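Alkane monooxygenase (Geobacillus thermodenitrificans, PDB 3B9O) belongs to the luciferase-like monooxygenases, flavin-dependent proteins built on a TIM barrel, and binds flavin mononucleotide. Local coordinates at residues 28-31 with 37-40; 49-54 with 388-393; 252-257 with 370-375; 276-281 with 414-419; 290-295 with 351-356. All blocks are in the same frame, centred on the assembly; numbering follows the deposited sequence.

Interaction 1. Residues 28-31 with 37-40; sequences NQRH and NYWT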
# COMPACT_ATOMS: atom_id res chain seq x y z
N ASN A 28 -10.04 9.51 19.08
CA ASN A 28 -9.98 8.69 17.88
C ASN A 28 -11.28 8.67 17.12
O ASN A 28 -12.35 8.96 17.66
CB ASN A 28 -9.57 7.25 18.29
CG ASN A 28 -8.67 6.58 17.26
OD1 ASN A 28 -8.00 5.56 17.54
ND2 ASN A 28 -8.64 7.14 16.08
N GLN A 29 -11.20 8.33 15.84
CA GLN A 29 -12.33 8.35 14.94
C GLN A 29 -12.46 7.06 14.11
O GLN A 29 -13.11 7.09 13.07
CB GLN A 29 -12.22 9.58 14.03
CG GLN A 29 -12.60 10.85 14.77
CD GLN A 29 -12.62 12.09 13.92
OE1 GLN A 29 -12.52 13.19 14.45
NE2 GLN A 29 -12.77 11.94 12.60
N ARG A 30 -11.84 5.96 14.56
CA ARG A 30 -11.90 4.65 13.90
C ARG A 30 -13.32 4.11 13.69
O ARG A 30 -13.55 3.41 12.71
CB ARG A 30 -11.12 3.56 14.67
CG ARG A 30 -9.61 3.79 14.77
CD ARG A 30 -8.99 4.29 13.48
NE ARG A 30 -9.20 3.43 12.31
CZ ARG A 30 -8.83 3.75 11.07
NH1 ARG A 30 -8.22 4.92 10.82
NH2 ARG A 30 -9.09 2.92 10.05
N HIS A 31 -14.22 4.42 14.63
CA HIS A 31 -15.63 4.06 14.51
C HIS A 31 -16.32 4.80 13.35
O HIS A 31 -17.43 4.42 12.99
CB HIS A 31 -16.38 4.31 15.84
CG HIS A 31 -16.16 5.69 16.39
ND1 HIS A 31 -17.12 6.67 16.34
CD2 HIS A 31 -15.05 6.28 16.89
CE1 HIS A 31 -16.62 7.80 16.81
NE2 HIS A 31 -15.36 7.59 17.13
N ASN A 37 -18.38 10.57 4.95
CA ASN A 37 -17.76 11.84 5.32
C ASN A 37 -16.40 11.77 5.99
O ASN A 37 -15.62 12.69 5.84
CB ASN A 37 -18.71 12.73 6.15
CG ASN A 37 -19.96 13.13 5.40
OD1 ASN A 37 -19.95 13.33 4.18
ND2 ASN A 37 -21.06 13.26 6.13
N TYR A 38 -16.11 10.70 6.74
CA TYR A 38 -14.76 10.48 7.30
C TYR A 38 -13.73 10.46 6.14
O TYR A 38 -12.73 11.19 6.16
CB TYR A 38 -14.66 9.18 8.13
CG TYR A 38 -13.21 8.85 8.49
CD1 TYR A 38 -12.57 9.50 9.55
CD2 TYR A 38 -12.48 7.96 7.71
CE1 TYR A 38 -11.23 9.25 9.83
CE2 TYR A 38 -11.14 7.70 7.99
CZ TYR A 38 -10.54 8.34 9.05
OH TYR A 38 -9.23 8.08 9.32
N TRP A 39 -14.01 9.64 5.13
CA TRP A 39 -13.10 9.43 3.98
C TRP A 39 -12.87 10.69 3.16
O TRP A 39 -11.73 11.01 2.84
CB TRP A 39 -13.60 8.25 3.14
CG TRP A 39 -13.59 7.00 4.02
CD1 TRP A 39 -14.67 6.42 4.65
CD2 TRP A 39 -12.43 6.29 4.43
NE1 TRP A 39 -14.25 5.32 5.39
CE2 TRP A 39 -12.88 5.21 5.27
CE3 TRP A 39 -11.05 6.39 4.11
CZ2 TRP A 39 -11.98 4.28 5.83
CZ3 TRP A 39 -10.16 5.48 4.65
CH2 TRP A 39 -10.62 4.43 5.52
N THR A 40 -13.94 11.41 2.84
CA THR A 40 -13.79 12.66 2.07
C THR A 40 -13.04 13.73 2.90
O THR A 40 -12.17 14.42 2.37
CB THR A 40 -15.15 13.22 1.57
OG1 THR A 40 -16.06 13.45 2.67
CG2 THR A 40 -15.77 12.24 0.56
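The phenol ring of Tyr38 meets the end of the Gln29 side-chain amide at its edge, close to the ring plane. Amide and ring planes stand 73° apart. Within helix 36-48 the same ring sets its CD2 over the centre of the indole face of Trp39, 3.6 Å above the plane. The guanidinium of Arg30 is also turned steeply to the Tyr38 ring, its NH1 lying 3.6 Å from Tyr38 OH, so the two polar ends are neighbours without being bonded to each other.

What joins them is a shared anion. Glu11, on strand 6-12, takes a salt bridge from Arg30 NH2 on OE1 and a hydrogen bond from Tyr38 OH on OE2. Arg30 is gripped further by the carbonyls of Val15 and Cys14 and by the hydroxyl of Ser382. The bends at its second and third torsions (chi2 -42°, chi3 -57°) fold the chain back, so that the guanidinium comes toward Tyr38 although the residue's CB points away from that helix. Such a buried charge, compensated on several sides, is probably kept ionised by its surroundings.

The arrangement ties the loop after the first barrel strand to the helix that follows it, a beta-alpha connection of the TIM barrel, with the Arg30 side chain about 12 Å from the bound FMN.

Interaction 2. Residues 49-54 with 388-393; sequences GKFDAL and DFIELV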
# COMPACT_ATOMS: atom_id res chain seq x y z
N GLY A 49 -2.29 18.90 3.42
CA GLY A 49 -0.91 18.59 3.79
C GLY A 49 0.05 18.19 2.68
O GLY A 49 1.17 17.75 2.96
N LYS A 50 -0.40 18.28 1.42
CA LYS A 50 0.38 17.93 0.19
C LYS A 50 0.86 16.47 0.11
O LYS A 50 1.84 16.19 -0.58
CB LYS A 50 1.58 18.90 -0.07
CG LYS A 50 1.25 20.35 0.21
CD LYS A 50 0.30 20.92 -0.81
CE LYS A 50 -0.10 22.35 -0.39
NZ LYS A 50 -1.03 22.90 -1.39
N PHE A 51 0.18 15.56 0.81
CA PHE A 51 0.56 14.15 0.74
C PHE A 51 0.55 13.65 -0.72
O PHE A 51 -0.33 14.01 -1.46
CB PHE A 51 -0.44 13.31 1.56
CG PHE A 51 -0.07 13.16 3.02
CD1 PHE A 51 0.06 14.28 3.85
CD2 PHE A 51 0.13 11.90 3.58
CE1 PHE A 51 0.39 14.14 5.21
CE2 PHE A 51 0.42 11.75 4.93
CZ PHE A 51 0.54 12.88 5.75
N ASP A 52 1.49 12.79 -1.11
CA ASP A 52 1.39 12.08 -2.40
C ASP A 52 0.08 11.29 -2.53
O ASP A 52 -0.63 11.38 -3.55
CB ASP A 52 2.49 11.05 -2.58
CG ASP A 52 3.86 11.65 -2.88
OD1 ASP A 52 4.24 12.63 -2.22
OD2 ASP A 52 4.60 11.07 -3.70
N ALA A 53 -0.20 10.46 -1.53
CA ALA A 53 -1.30 9.49 -1.69
C ALA A 53 -1.88 9.03 -0.36
O ALA A 53 -1.25 9.18 0.73
CB ALA A 53 -0.83 8.28 -2.54
N LEU A 54 -3.08 8.46 -0.47
CA LEU A 54 -3.69 7.67 0.58
C LEU A 54 -3.43 6.23 0.20
O LEU A 54 -3.83 5.81 -0.89
CB LEU A 54 -5.20 7.91 0.55
CG LEU A 54 -6.08 7.62 1.76
CD1 LEU A 54 -7.31 6.87 1.47
CD2 LEU A 54 -5.43 7.29 3.12
N ASP A 388 -1.27 16.36 13.37
CA ASP A 388 0.01 16.79 13.96
C ASP A 388 1.14 16.78 12.94
O ASP A 388 1.98 17.69 12.93
CB ASP A 388 0.40 15.87 15.10
CG ASP A 388 -0.46 16.03 16.32
OD1 ASP A 388 -1.30 16.96 16.34
OD2 ASP A 388 -0.35 15.16 17.23
N PHE A 389 1.18 15.74 12.10
CA PHE A 389 2.21 15.66 11.06
C PHE A 389 2.11 16.87 10.11
O PHE A 389 3.11 17.53 9.80
CB PHE A 389 2.11 14.36 10.25
CG PHE A 389 3.26 14.17 9.28
CD1 PHE A 389 3.14 14.60 7.95
CD2 PHE A 389 4.47 13.60 9.70
CE1 PHE A 389 4.21 14.44 7.03
CE2 PHE A 389 5.56 13.42 8.80
CZ PHE A 389 5.42 13.86 7.47
N ILE A 390 0.90 17.14 9.64
CA ILE A 390 0.64 18.27 8.76
C ILE A 390 0.91 19.63 9.43
O ILE A 390 1.52 20.50 8.80
CB ILE A 390 -0.78 18.19 8.14
CG1 ILE A 390 -0.83 16.98 7.19
CG2 ILE A 390 -1.11 19.50 7.36
CD1 ILE A 390 -2.22 16.53 6.69
N GLU A 391 0.46 19.82 10.66
CA GLU A 391 0.67 21.13 11.30
C GLU A 391 2.12 21.40 11.68
O GLU A 391 2.55 22.52 11.61
CB GLU A 391 -0.24 21.31 12.51
CG GLU A 391 -1.73 21.24 12.17
CD GLU A 391 -2.64 21.40 13.38
OE1 GLU A 391 -3.85 21.63 13.16
OE2 GLU A 391 -2.18 21.30 14.55
N LEU A 392 2.84 20.37 12.14
CA LEU A 392 4.20 20.53 12.73
C LEU A 392 5.37 20.00 11.87
O LEU A 392 6.37 20.69 11.69
CB LEU A 392 4.25 19.89 14.13
CG LEU A 392 3.26 20.41 15.19
CD1 LEU A 392 3.37 19.63 16.50
CD2 LEU A 392 3.47 21.90 15.41
N VAL A 393 5.24 18.82 11.29
CA VAL A 393 6.38 18.27 10.55
C VAL A 393 6.46 18.82 9.12
O VAL A 393 7.57 19.06 8.60
CB VAL A 393 6.40 16.74 10.52
CG1 VAL A 393 7.70 16.22 9.77
CG2 VAL A 393 6.33 16.21 11.95
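Phe51 and Phe389 reach each other through different first torsions. Phe51 has CG beside its own backbone N (chi1 -88°), which swings the ring from the loop toward helix 384-399, whereas Phe389 holds CG opposite its N (chi1 -173°) and extends its ring to meet it. Phe51 CZ lies 3.8 Å from Phe389 CD1. With centroids 5.8 Å apart and planes at 71°, the pair is an oblique aromatic contact.

Ile390 adds to the packing with both of its branches. Its CG1 approaches Phe51 CE1 at 3.7 Å, while the CG2 methyl comes within 3.7 Å of Gly49 CA. The two backbones draw together here, with CA atoms of Gly49 and Ile390 5.2 Å apart; with no side chain on Gly49, the Ile390 branches lie directly against its CA. The next residue, Lys50, has positive phi and is the C-prime position of a Schellman motif, through which the chain leaves helix 36-48 and brings Phe51 into place. On the helix side, Val393 CB sits 3.7 Å above one face of the Phe389 ring, offset toward the rim.

Leu46 of helix 36-48 and Leu99 also touch Phe51, Leu45 adds to the cover of Ile390, and Phe389 rests on Ile7 of strand 6-12. The contact thus lies between two helices of the barrel's outer layer, where helix 36-48 turns into strand 53-57.

Interaction 3. Residues 252-257 with 370-375; sequences ETLKFF and AGIDGF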
# COMPACT_ATOMS: atom_id res chain seq x y z
N GLU A 252 20.44 0.01 8.53
CA GLU A 252 21.11 -1.19 8.09
C GLU A 252 20.14 -2.14 7.37
O GLU A 252 20.47 -2.68 6.32
CB GLU A 252 21.84 -1.91 9.26
CG GLU A 252 22.67 -1.00 10.25
CD GLU A 252 21.82 -0.42 11.41
OE1 GLU A 252 21.33 0.75 11.28
OE2 GLU A 252 21.65 -1.16 12.45
N THR A 253 18.94 -2.31 7.95
CA THR A 253 17.92 -3.26 7.45
C THR A 253 17.33 -2.76 6.15
O THR A 253 17.31 -3.47 5.13
CB THR A 253 16.77 -3.49 8.49
OG1 THR A 253 17.31 -4.08 9.66
CG2 THR A 253 15.70 -4.45 7.94
N LEU A 254 16.85 -1.53 6.18
CA LEU A 254 16.26 -0.90 5.00
C LEU A 254 17.23 -0.79 3.84
O LEU A 254 16.86 -1.05 2.68
CB LEU A 254 15.62 0.45 5.37
CG LEU A 254 14.34 0.37 6.22
CD1 LEU A 254 13.97 1.77 6.77
CD2 LEU A 254 13.18 -0.24 5.41
N LYS A 255 18.50 -0.46 4.13
CA LYS A 255 19.50 -0.33 3.07
C LYS A 255 19.78 -1.65 2.38
O LYS A 255 19.92 -1.70 1.14
CB LYS A 255 20.79 0.25 3.63
CG LYS A 255 21.82 0.56 2.57
CD LYS A 255 22.96 1.38 3.19
CE LYS A 255 24.24 1.09 2.49
NZ LYS A 255 24.03 1.00 1.01
N PHE A 256 19.82 -2.71 3.18
CA PHE A 256 20.02 -4.06 2.70
C PHE A 256 18.92 -4.43 1.72
O PHE A 256 19.19 -5.01 0.66
CB PHE A 256 20.06 -5.10 3.84
CG PHE A 256 20.09 -6.54 3.34
CD1 PHE A 256 21.32 -7.13 2.98
CD2 PHE A 256 18.91 -7.27 3.17
CE1 PHE A 256 21.37 -8.45 2.48
CE2 PHE A 256 18.95 -8.57 2.67
CZ PHE A 256 20.19 -9.16 2.32
N PHE A 257 17.68 -4.13 2.10
CA PHE A 257 16.54 -4.52 1.27
C PHE A 257 16.43 -3.68 -0.00
O PHE A 257 16.12 -4.21 -1.06
CB PHE A 257 15.23 -4.57 2.09
CG PHE A 257 15.20 -5.72 3.07
CD1 PHE A 257 15.13 -5.48 4.44
CD2 PHE A 257 15.30 -7.03 2.61
CE1 PHE A 257 15.13 -6.54 5.34
CE2 PHE A 257 15.30 -8.10 3.50
CZ PHE A 257 15.21 -7.85 4.87
N ALA A 370 19.82 5.26 3.92
CA ALA A 370 19.31 3.93 3.47
C ALA A 370 18.87 3.89 1.99
O ALA A 370 18.57 2.80 1.42
CB ALA A 370 18.19 3.45 4.36
N GLY A 371 18.83 5.05 1.36
CA GLY A 371 18.33 5.16 -0.01
C GLY A 371 16.84 5.02 -0.12
O GLY A 371 16.31 4.59 -1.16
N ILE A 372 16.13 5.39 0.92
CA ILE A 372 14.68 5.30 0.79
C ILE A 372 14.12 6.59 0.10
O ILE A 372 14.72 7.68 0.20
CB ILE A 372 13.95 4.83 2.10
CG1 ILE A 372 13.81 5.92 3.11
CG2 ILE A 372 14.55 3.55 2.78
CD1 ILE A 372 12.38 6.23 3.18
N ASP A 373 13.01 6.45 -0.62
CA ASP A 373 12.45 7.55 -1.41
C ASP A 373 11.24 8.18 -0.76
O ASP A 373 10.88 9.29 -1.09
CB ASP A 373 12.04 7.05 -2.80
CG ASP A 373 13.23 6.55 -3.60
OD1 ASP A 373 13.31 5.34 -3.88
OD2 ASP A 373 14.11 7.38 -3.91
N GLY A 374 10.60 7.47 0.15
CA GLY A 374 9.38 7.97 0.78
C GLY A 374 8.96 7.13 1.96
O GLY A 374 9.61 6.14 2.30
N PHE A 375 7.86 7.52 2.58
CA PHE A 375 7.33 6.86 3.74
C PHE A 375 5.83 6.62 3.62
O PHE A 375 5.08 7.46 3.08
CB PHE A 375 7.58 7.70 5.02
CG PHE A 375 9.05 7.88 5.35
CD1 PHE A 375 9.76 8.93 4.78
CD2 PHE A 375 9.71 6.98 6.18
CE1 PHE A 375 11.11 9.13 5.06
CE2 PHE A 375 11.06 7.18 6.50
CZ PHE A 375 11.76 8.25 5.92
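Leu254 and Ala370 meet through their CB atoms, 4.1 Å apart, so this contact is made near the backbone. The first torsion of Leu254 places CG beside its own N (chi1 -71°), and the branched end runs on past Ala370 toward the sheet, where it touches Ala279 and Leu246. Ile372, two residues after Ala370, adds its CG2 methyl, 4.2 Å from Leu254 CB. In Ile372, CG1 occupies the crowded position between N and the carbonyl carbon (chi1 78°), with CG2 beside the backbone N. The longer branch heads in another direction and sets CD1 3.5 Å above one face of the Phe375 ring, toward its rim. One isoleucine thereby serves two partners, one with each arm.

Lys255 joins through the root of its side chain. Its CA is 3.7 Å from Ala370 O, and its CB is 4.2 Å from Ala370 CB. The rest of the lysine leads away, bending at its last torsion (chi4 41°), and NZ forms a salt bridge with Asp259 one helical turn along.

Gly371, with positive phi, turns the chain from helix 356-370 toward strand 374-378 of the barrel. Because the touching groups are methyls, methylenes and backbone, cohesion between this turn and helix 251-265 rests on van der Waals packing, while the lysine's ammonium pairs with Asp259 of its own helix and takes no part in the contact.

Interaction 4. Residues 276-281 with 414-419; sequences KMFAGI and EKLFGK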
# COMPACT_ATOMS: atom_id res chain seq x y z
N LYS A 276 10.86 3.08 -6.74
CA LYS A 276 10.92 3.90 -5.52
C LYS A 276 10.74 3.03 -4.28
O LYS A 276 9.96 2.08 -4.28
CB LYS A 276 9.82 4.96 -5.57
CG LYS A 276 9.86 5.82 -6.80
CD LYS A 276 10.92 6.92 -6.67
CE LYS A 276 10.90 7.83 -7.91
NZ LYS A 276 11.41 9.19 -7.65
N MET A 277 11.49 3.35 -3.23
CA MET A 277 11.51 2.53 -2.00
C MET A 277 10.84 3.33 -0.90
O MET A 277 11.22 4.48 -0.68
CB MET A 277 12.96 2.22 -1.62
CG MET A 277 13.71 1.42 -2.72
SD MET A 277 13.09 -0.25 -2.96
CE MET A 277 14.10 -0.73 -4.36
N PHE A 278 9.84 2.72 -0.26
CA PHE A 278 9.02 3.34 0.80
C PHE A 278 9.21 2.56 2.13
O PHE A 278 9.19 1.35 2.12
CB PHE A 278 7.54 3.34 0.40
CG PHE A 278 7.20 4.38 -0.65
CD1 PHE A 278 7.48 4.14 -2.00
CD2 PHE A 278 6.61 5.59 -0.28
CE1 PHE A 278 7.16 5.12 -3.00
CE2 PHE A 278 6.32 6.59 -1.26
CZ PHE A 278 6.60 6.34 -2.62
N ALA A 279 9.48 3.28 3.22
CA ALA A 279 9.53 2.69 4.54
C ALA A 279 8.28 3.06 5.31
O ALA A 279 7.62 4.05 4.97
CB ALA A 279 10.78 3.19 5.28
N GLY A 280 7.91 2.27 6.31
CA GLY A 280 6.85 2.69 7.24
C GLY A 280 7.49 3.60 8.29
O GLY A 280 8.70 3.52 8.57
N ILE A 281 6.69 4.50 8.86
CA ILE A 281 7.13 5.32 9.99
C ILE A 281 5.90 5.71 10.81
O ILE A 281 4.84 6.00 10.26
CB ILE A 281 7.94 6.60 9.54
CG1 ILE A 281 8.49 7.36 10.78
CG2 ILE A 281 7.11 7.48 8.66
CD1 ILE A 281 9.60 8.36 10.49
N GLU A 414 3.47 10.53 -13.01
CA GLU A 414 4.28 11.74 -13.27
C GLU A 414 4.76 12.44 -11.99
O GLU A 414 5.90 12.92 -11.93
CB GLU A 414 3.52 12.68 -14.17
CG GLU A 414 3.42 12.19 -15.61
CD GLU A 414 2.42 13.01 -16.39
OE1 GLU A 414 1.20 12.88 -16.16
OE2 GLU A 414 2.87 13.81 -17.24
N LYS A 415 3.91 12.44 -10.95
CA LYS A 415 4.28 12.96 -9.63
C LYS A 415 5.44 12.16 -9.04
O LYS A 415 6.28 12.70 -8.28
CB LYS A 415 3.07 12.98 -8.68
CG LYS A 415 2.08 14.06 -9.09
CD LYS A 415 0.63 13.71 -8.72
CE LYS A 415 -0.23 15.01 -8.54
NZ LYS A 415 -0.50 15.64 -9.83
N LEU A 416 5.53 10.89 -9.43
CA LEU A 416 6.58 10.00 -8.93
C LEU A 416 7.86 10.04 -9.81
O LEU A 416 8.96 10.07 -9.28
CB LEU A 416 6.08 8.54 -8.82
CG LEU A 416 5.11 8.15 -7.70
CD1 LEU A 416 4.49 6.78 -7.98
CD2 LEU A 416 5.87 8.14 -6.36
N PHE A 417 7.69 10.00 -11.14
CA PHE A 417 8.80 9.73 -12.07
C PHE A 417 9.07 10.89 -13.04
O PHE A 417 9.99 10.81 -13.86
CB PHE A 417 8.56 8.43 -12.83
CG PHE A 417 8.57 7.18 -11.95
CD1 PHE A 417 7.38 6.63 -11.50
CD2 PHE A 417 9.76 6.62 -11.53
CE1 PHE A 417 7.36 5.50 -10.66
CE2 PHE A 417 9.78 5.46 -10.69
CZ PHE A 417 8.59 4.89 -10.29
N GLY A 418 8.28 11.96 -12.97
CA GLY A 418 8.51 13.14 -13.79
C GLY A 418 7.48 13.42 -14.86
O GLY A 418 6.89 12.51 -15.44
N LYS A 419 7.27 14.71 -15.13
CA LYS A 419 6.32 15.19 -16.15
C LYS A 419 6.61 14.46 -17.46
O LYS A 419 7.78 14.31 -17.82
CB LYS A 419 6.47 16.71 -16.33
CG LYS A 419 5.30 17.39 -17.04
CD LYS A 419 4.90 18.69 -16.29
CE LYS A 419 3.68 19.38 -16.94
NZ LYS A 419 2.76 18.39 -17.67
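At the start of barrel strand 276-285, the C-terminal end of helix 412-417 packs against one end of the TIM barrel and receives a lysine at its last turn. Lys276 NZ donates a hydrogen bond of 3.1 Å to Leu416 O, approaching nearly in line with the carbonyl (C=O...N angle 160°). Carbonyls at this end of a helix lack the next turn's N-H groups and carry the negative end of the helix dipole, so a cationic donor there is probably favourable.

The lysine also uses its methylenes. A bend at the second torsion (chi2 -80°) turns the chain alongside Phe417, the two side chains sliding past each other in opposite directions. Lys276 CG lies 3.8 Å from Phe417 CZ, and Lys276 CE is 3.8 Å from Phe417 CE2. The approach of CE to the ring is oblique. Phe417 thus accompanies the aliphatic part while the ammonium reaches beyond it to the preceding carbonyl. Two residues along the strand, Phe278 offers the edge of its ring: CZ meets the Leu416 CD2 methyl at 4.2 Å, the methyl lying near the ring plane. Gly418 then takes positive phi and leads the chain out of the helix.

Cys243 of strand 243-246 and His6 of strand 6-12 each touch Lys276, Phe278 and Leu416, while Phe278 also meets Tyr225 inside the barrel. Strand 276-285 itself runs between strands 243-246 and 374-378 as their parallel partner.

Interaction 5. Residues 290-295 with 351-356; sequences DEAMEK and LSVGTP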
# COMPACT_ATOMS: atom_id res chain seq x y z
N ASP A 290 8.52 17.35 25.72
CA ASP A 290 7.52 16.94 26.74
C ASP A 290 6.13 16.72 26.12
O ASP A 290 5.42 15.79 26.50
CB ASP A 290 7.40 18.00 27.88
CG ASP A 290 8.47 17.81 29.03
OD1 ASP A 290 9.08 16.70 29.19
OD2 ASP A 290 8.70 18.81 29.79
N GLU A 291 5.73 17.61 25.21
CA GLU A 291 4.47 17.45 24.45
C GLU A 291 4.40 16.13 23.71
O GLU A 291 3.40 15.41 23.82
CB GLU A 291 4.28 18.58 23.45
CG GLU A 291 3.84 19.89 24.05
CD GLU A 291 3.28 20.84 23.01
OE1 GLU A 291 3.11 22.03 23.37
OE2 GLU A 291 3.04 20.41 21.82
N ALA A 292 5.46 15.81 22.96
CA ALA A 292 5.57 14.53 22.27
C ALA A 292 5.46 13.37 23.24
O ALA A 292 4.70 12.45 23.00
CB ALA A 292 6.90 14.44 21.50
N MET A 293 6.19 13.43 24.36
CA MET A 293 6.24 12.32 25.30
C MET A 293 4.86 12.15 25.96
O MET A 293 4.43 11.04 26.24
CB MET A 293 7.34 12.50 26.36
CG MET A 293 8.79 12.36 25.84
SD MET A 293 9.07 10.82 24.91
CE MET A 293 9.16 9.66 26.28
N GLU A 294 4.14 13.25 26.12
CA GLU A 294 2.82 13.18 26.73
C GLU A 294 1.84 12.39 25.85
O GLU A 294 1.02 11.62 26.36
CB GLU A 294 2.32 14.59 26.98
CG GLU A 294 0.93 14.63 27.55
CD GLU A 294 0.60 15.99 28.14
OE1 GLU A 294 -0.60 16.30 28.32
OE2 GLU A 294 1.55 16.75 28.43
N LYS A 295 1.94 12.59 24.53
CA LYS A 295 1.12 11.85 23.56
C LYS A 295 1.52 10.41 23.61
O LYS A 295 0.67 9.54 23.69
CB LYS A 295 1.27 12.41 22.13
CG LYS A 295 0.65 13.78 21.96
CD LYS A 295 1.01 14.41 20.62
CE LYS A 295 0.61 15.87 20.61
NZ LYS A 295 0.91 16.59 19.32
N LEU A 351 9.71 4.22 14.80
CA LEU A 351 8.95 5.17 15.61
C LEU A 351 9.77 6.44 15.85
O LEU A 351 10.84 6.39 16.47
CB LEU A 351 8.51 4.55 16.94
CG LEU A 351 7.81 5.53 17.90
CD1 LEU A 351 6.62 6.25 17.25
CD2 LEU A 351 7.40 4.83 19.21
N SER A 352 9.29 7.57 15.35
CA SER A 352 9.95 8.84 15.63
C SER A 352 9.13 9.72 16.62
O SER A 352 7.99 10.10 16.34
CB SER A 352 10.27 9.57 14.31
OG SER A 352 11.07 10.72 14.56
N VAL A 353 9.73 10.07 17.76
CA VAL A 353 9.02 10.81 18.78
C VAL A 353 9.79 12.08 19.13
O VAL A 353 10.98 12.00 19.42
CB VAL A 353 8.88 9.97 20.06
CG1 VAL A 353 8.05 10.76 21.14
CG2 VAL A 353 8.28 8.63 19.75
N GLY A 354 9.15 13.24 19.10
CA GLY A 354 9.83 14.46 19.53
C GLY A 354 9.33 15.68 18.81
O GLY A 354 8.18 15.74 18.41
N THR A 355 10.20 16.66 18.65
CA THR A 355 9.85 17.92 17.98
C THR A 355 9.92 17.72 16.48
O THR A 355 10.52 16.75 16.02
CB THR A 355 10.82 19.03 18.37
OG1 THR A 355 12.13 18.66 17.91
CG2 THR A 355 10.83 19.22 19.92
N PRO A 356 9.35 18.67 15.69
CA PRO A 356 9.44 18.55 14.23
C PRO A 356 10.86 18.53 13.68
O PRO A 356 11.08 17.87 12.67
CB PRO A 356 8.73 19.79 13.71
CG PRO A 356 7.86 20.27 14.86
CD PRO A 356 8.55 19.83 16.11
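Helix 290-295 and strand 351-354 run at 130° between their N-to-C directions, with axes 7.0 Å apart at closest approach, and the CA atoms of Ala292 and Gly354 come within 5.1 Å. So short a separation relies on small residues at the crossing. The methyl of Ala292 presses on the strand backbone itself, its CB standing 3.5 Å from both the N and the CA of Gly354. Gly354 has positive phi (150°), a conformation readily open to glycine.

Val353 projects toward the helix and touches two residues with one branch: its CG1 is 3.9 Å from Ala292 CB and likewise 3.9 Å from Met293 SD. That branch lies opposite the backbone N (chi1 -177°), which carries it out to the helix. The methionine chain, bent at its second and third torsions, crosses the valine at about a right angle and meets it through sulfur.

This is helix-on-strand packing at the margin of the TIM barrel: strand 350-354 pairs in parallel with barrel strand 276-285 as an addition to the eight-stranded ring, and helix 289-302, which follows strand 276-285, lies against it. Just beyond the contact, Thr355 is the N-cap of helix 356-370, its OG1 accepting a weak hydrogen bond from Lys358 N. Glu291 OE2 accepts a hydrogen bond from Lys287 N, and Lys295 NZ is shared between the Val285 carbonyl and a salt bridge to Asp388.

How the interactions relate
Interactions 1, 2 and 3 are buried, yet they differ in chemistry: interaction 1 gathers polar groups round a carboxylate, interaction 2 is aromatic and aliphatic, and interaction 3 is aliphatic packing close to the backbone. Interactions 4 and 5 are only partly buried; of the five, interaction 4 alone has a hydrogen bond between its segments. Helix 36-48 serves interaction 1, and its end leads into interaction 2. Interactions 3 and 4 join through neighbouring strands 374-378 and 276-285, whose backbones pair. A salt bridge between Asp388 and Lys295 ties interaction 2 to interaction 5, whose centre is the farthest of the five from the chain centre, about 26 Å.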